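Local coordinates for peptidase, zinc-dependent (PDB 3LMC), which probably acts as a zinc-dependent metallopeptidase of family M54, and binds a zinc ion and a separate iron ion, at residues A148-I151 with G152-F155; L110-P113 with K114-V117. All coordinates share one frame; numbering follows the deposited sequence.

Contact 1 of 2, residues A148-I151 with G152-F155; sequences AHEI and GHLF. With ZN (zinc ion), chain C.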
loop_
_atom_site.group_PDB
_atom_site.type_symbol
_atom_site.label_atom_id
_atom_site.label_comp_id
_atom_site.label_asym_id
_atom_site.label_seq_id
_atom_site.Cartn_x
_atom_site.Cartn_y
_atom_site.Cartn_z
ATOM N N ALA A 148 -5.662 -0.254 -2.271
ATOM C CA ALA A 148 -6.451 -1.472 -2.453
ATOM C C ALA A 148 -5.928 -2.253 -3.659
ATOM O O ALA A 148 -6.000 -3.477 -3.694
ATOM C CB ALA A 148 -7.941 -1.157 -2.603
ATOM N N HIS A 149 -5.396 -1.533 -4.640
ATOM C CA HIS A 149 -4.773 -2.145 -5.812
ATOM C C HIS A 149 -3.587 -3.022 -5.397
ATOM O O HIS A 149 -3.567 -4.214 -5.668
ATOM C CB HIS A 149 -4.303 -1.047 -6.768
ATOM C CG HIS A 149 -3.556 -1.559 -7.957
ATOM N ND1 HIS A 149 -4.152 -1.743 -9.185
ATOM C CD2 HIS A 149 -2.263 -1.931 -8.106
ATOM C CE1 HIS A 149 -3.261 -2.213 -10.039
ATOM N NE2 HIS A 149 -2.108 -2.333 -9.410
ATOM N N GLU A 150 -2.608 -2.417 -4.731
ATOM C CA GLU A 150 -1.440 -3.125 -4.246
ATOM C C GLU A 150 -1.810 -4.307 -3.364
ATOM O O GLU A 150 -1.230 -5.374 -3.509
ATOM C CB GLU A 150 -0.515 -2.191 -3.469
ATOM C CG GLU A 150 -0.072 -0.942 -4.230
ATOM C CD GLU A 150 0.514 -1.258 -5.593
ATOM O OE1 GLU A 150 0.607 -2.448 -5.963
ATOM O OE2 GLU A 150 0.892 -0.313 -6.306
ATOM N N ILE A 151 -2.768 -4.113 -2.458
ATOM C CA ILE A 151 -3.209 -5.174 -1.556
ATOM C C ILE A 151 -3.922 -6.306 -2.296
ATOM O O ILE A 151 -3.855 -7.469 -1.888
ATOM C CB ILE A 151 -4.153 -4.643 -0.460
ATOM C CG1 ILE A 151 -3.354 -3.849 0.587
ATOM C CG2 ILE A 151 -4.849 -5.812 0.227
ATOM C CD1 ILE A 151 -4.240 -3.044 1.567
ATOM N N GLY A 152 -4.621 -5.961 -3.374
ATOM C CA GLY A 152 -5.229 -6.964 -4.218
ATOM C C GLY A 152 -4.161 -7.896 -4.761
ATOM O O GLY A 152 -4.338 -9.108 -4.730
ATOM N N HIS A 153 -3.054 -7.334 -5.255
ATOM C CA HIS A 153 -1.905 -8.145 -5.689
ATOM C C HIS A 153 -1.442 -9.146 -4.620
ATOM O O HIS A 153 -1.100 -10.280 -4.915
ATOM C CB HIS A 153 -0.713 -7.256 -6.009
ATOM C CG HIS A 153 -0.827 -6.507 -7.289
ATOM N ND1 HIS A 153 -1.249 -7.093 -8.461
ATOM C CD2 HIS A 153 -0.515 -5.224 -7.599
ATOM C CE1 HIS A 153 -1.220 -6.198 -9.431
ATOM N NE2 HIS A 153 -0.774 -5.058 -8.935
ATOM N N LEU A 154 -1.392 -8.702 -3.372
ATOM C CA LEU A 154 -0.984 -9.589 -2.289
ATOM C C LEU A 154 -1.911 -10.818 -2.191
ATOM O O LEU A 154 -1.531 -11.867 -1.655
ATOM C CB LEU A 154 -0.943 -8.807 -0.971
ATOM C CG LEU A 154 0.431 -8.273 -0.542
ATOM C CD1 LEU A 154 1.398 -8.059 -1.707
ATOM C CD2 LEU A 154 0.305 -7.039 0.321
ATOM N N PHE A 155 -3.123 -10.697 -2.725
ATOM C CA PHE A 155 -4.062 -11.806 -2.701
ATOM C C PHE A 155 -4.112 -12.578 -4.017
ATOM O O PHE A 155 -4.970 -13.428 -4.202
ATOM C CB PHE A 155 -5.454 -11.327 -2.288
ATOM C CG PHE A 155 -5.573 -11.047 -0.821
ATOM C CD1 PHE A 155 -5.913 -12.063 0.065
ATOM C CD2 PHE A 155 -5.320 -9.774 -0.315
ATOM C CE1 PHE A 155 -6.021 -11.804 1.423
ATOM C CE2 PHE A 155 -5.424 -9.509 1.035
ATOM C CZ PHE A 155 -5.777 -10.523 1.909
HETATM ZN ZN ZN C . -0.189 -3.221 -10.003
HETATM O O HOH W 1 1.606 -2.400 -8.693
#

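Contact 2 of 2, residues L110-P113 with K114-V117; sequences LAYP and KLGV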
loop_
_atom_site.group_PDB
_atom_site.type_symbol
_atom_site.label_atom_id
_atom_site.label_comp_id
_atom_site.label_asym_id
_atom_site.label_seq_id
_atom_site.Cartn_x
_atom_site.Cartn_y
_atom_site.Cartn_z
ATOM N N LEU A 110 3.766 -0.420 -5.129
ATOM C CA LEU A 110 4.337 -1.669 -5.593
ATOM C C LEU A 110 3.999 -2.763 -4.597
ATOM O O LEU A 110 3.793 -2.484 -3.418
ATOM C CB LEU A 110 5.853 -1.536 -5.708
ATOM C CG LEU A 110 6.587 -2.623 -6.478
ATOM C CD1 LEU A 110 6.147 -2.592 -7.932
ATOM C CD2 LEU A 110 8.075 -2.407 -6.381
ATOM N N ALA A 111 3.947 -4.007 -5.063
ATOM C CA ALA A 111 3.606 -5.123 -4.180
ATOM C C ALA A 111 4.611 -6.239 -4.371
ATOM O O ALA A 111 5.166 -6.388 -5.459
ATOM C CB ALA A 111 2.201 -5.621 -4.483
ATOM N N TYR A 112 4.862 -6.998 -3.301
ATOM C CA TYR A 112 5.718 -8.177 -3.350
ATOM C C TYR A 112 4.872 -9.340 -2.850
ATOM O O TYR A 112 4.936 -9.706 -1.674
ATOM C CB TYR A 112 6.935 -7.998 -2.448
ATOM C CG TYR A 112 8.099 -8.931 -2.751
ATOM C CD1 TYR A 112 9.395 -8.436 -2.873
ATOM C CD2 TYR A 112 7.903 -10.296 -2.923
ATOM C CE1 TYR A 112 10.468 -9.270 -3.148
ATOM C CE2 TYR A 112 8.972 -11.147 -3.205
ATOM C CZ TYR A 112 10.254 -10.624 -3.310
ATOM O OH TYR A 112 11.323 -11.448 -3.590
ATOM N N PRO A 113 4.059 -9.914 -3.741
ATOM C CA PRO A 113 3.028 -10.875 -3.340
ATOM C C PRO A 113 3.598 -12.033 -2.536
ATOM O O PRO A 113 2.969 -12.497 -1.576
ATOM C CB PRO A 113 2.479 -11.376 -4.680
ATOM C CG PRO A 113 2.717 -10.234 -5.627
ATOM C CD PRO A 113 4.058 -9.674 -5.192
ATOM N N LYS A 114 4.784 -12.487 -2.914
ATOM C CA LYS A 114 5.380 -13.648 -2.259
ATOM C C LYS A 114 5.635 -13.394 -0.762
ATOM O O LYS A 114 5.493 -14.313 0.059
ATOM C CB LYS A 114 6.650 -14.091 -2.991
ATOM C CG LYS A 114 7.219 -15.413 -2.499
ATOM C CD LYS A 114 8.565 -15.730 -3.159
ATOM C CE LYS A 114 9.090 -17.087 -2.706
ATOM N NZ LYS A 114 10.354 -17.466 -3.399
ATOM N N LEU A 115 5.987 -12.156 -0.400
ATOM C CA LEU A 115 6.236 -11.827 1.008
ATOM C C LEU A 115 5.085 -11.064 1.697
ATOM O O LEU A 115 5.237 -10.569 2.824
ATOM C CB LEU A 115 7.528 -11.034 1.164
ATOM C CG LEU A 115 8.817 -11.679 0.671
ATOM C CD1 LEU A 115 10.002 -10.757 0.978
ATOM C CD2 LEU A 115 9.018 -13.061 1.285
ATOM N N GLY A 116 3.930 -10.987 1.047
ATOM C CA GLY A 116 2.795 -10.314 1.658
ATOM C C GLY A 116 3.112 -8.904 2.143
ATOM O O GLY A 116 2.657 -8.497 3.213
ATOM N N VAL A 117 3.897 -8.151 1.373
ATOM C CA VAL A 117 4.140 -6.738 1.695
ATOM C C VAL A 117 3.900 -5.858 0.481
ATOM O O VAL A 117 4.229 -6.241 -0.641
ATOM C CB VAL A 117 5.582 -6.476 2.180
ATOM C CG1 VAL A 117 5.804 -7.062 3.591
ATOM C CG2 VAL A 117 6.607 -7.028 1.154
#

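Contact 1 of 2, residues A148-I151 with G152-F155
The imidazole rings of H149 and H153 stand almost perpendicular, with planes at 88°, and meet obliquely at their NE2 atoms. E150 OE1 lies at the edge of the H153 ring, in its plane, 3.4 Å from H153 CD2. The edge of the H149 ring points in plane toward the E150 carboxylate carbon and the metal-bound water. The F155 ring turns its edge to I151 CG2, which is 3.8 Å from F155 CE2. The two histidines bind one zinc ion, each with NE2 2.2 Å from the metal. They sit one turn apart on helix 136-154, in an HExxH motif. The chi1 torsions carry both rings to the metal: CG of H149 is anti to its backbone N (176°), while CG of H153 is anti to its carbonyl carbon (-74°). Outside the segments, H159 supplies the third histidine, I166 O accepts a bond from H149 ND1, and L157 O accepts one from H153 ND1. These carbonyls fix the ring rotations. In the backbone, H153 N donates to H149 O at 3.2 Å, and G152 N donates to A148 O. The bonds from L154 N to E150 O and from F155 N to I151 O are weak. With an alanine in place of F155, I151 CG2 would probably lose its aromatic neighbour and a gap would open beside I151. The E150 side chain is bent, and its OE1 accepts a hydrogen bond of 2.9 Å from the zinc-bound water, whose oxygen is 2.4 Å from the metal. Zinc and carboxylate therefore grip one water together, consistent with the metallopeptidase scheme in which the HExxH glutamate acts on a metal-bound water.

Contact 2 of 2, residues L110-P113 with K114-V117
Y112 and V117 form an antiparallel hydrogen-bonded pair at the turn between strands 106-112 and 117-120, and G116 with V117 opposite Y112 makes a G1 beta bulge. Y112 N donates to V117 O at 2.8 Å. Both side chains leave on the same face of the sheet, and Y112 CB touches V117 CG2 at 3.7 Å. With chi1 at -161°, the tyrosine ring swings beside its own carbonyl carbon and over the turn. L115 lies alongside and sets CG over one ring face, displaced toward the rim, in a CH-pi contact 4.2 Å from the Y112 ring centroid. K114 comes at the ring edge instead, with CB 3.8 Å from Y112 CE2, and its chain then runs on extended. The turn backbone places these groups. L115 N donates to Y112 O at 3.0 Å. G116 takes up a positive phi of 53°, a conformation that glycine adopts readily. Further out, R64 of helix 53-66 donates through NH2 to L115 O and through NH1 to G116 O, pinning the turn to that helix. L58 of the same helix touches Y112. A further bond in the turn joins G116 N to P113 O at 3.2 Å.

Contact 2 comes first along the chain. It closes the short loop between strands 106-112 and 117-120, the first of which is an outermost strand of the five-stranded sheet. The chain then runs through strand 117-120 and a loop to helix 136-154, where contact 1 takes up about two turns in the C-terminal part. The two contacts follow in series, neither nested nor crossed, with centres about 8 Å apart. They touch in space: E150 OE2 approaches L110 N at 3.1 Å, A111 CB packs on E150 O, and L154 CD1 reaches P113 CA. Together they set the zinc-binding helix against the edge strand.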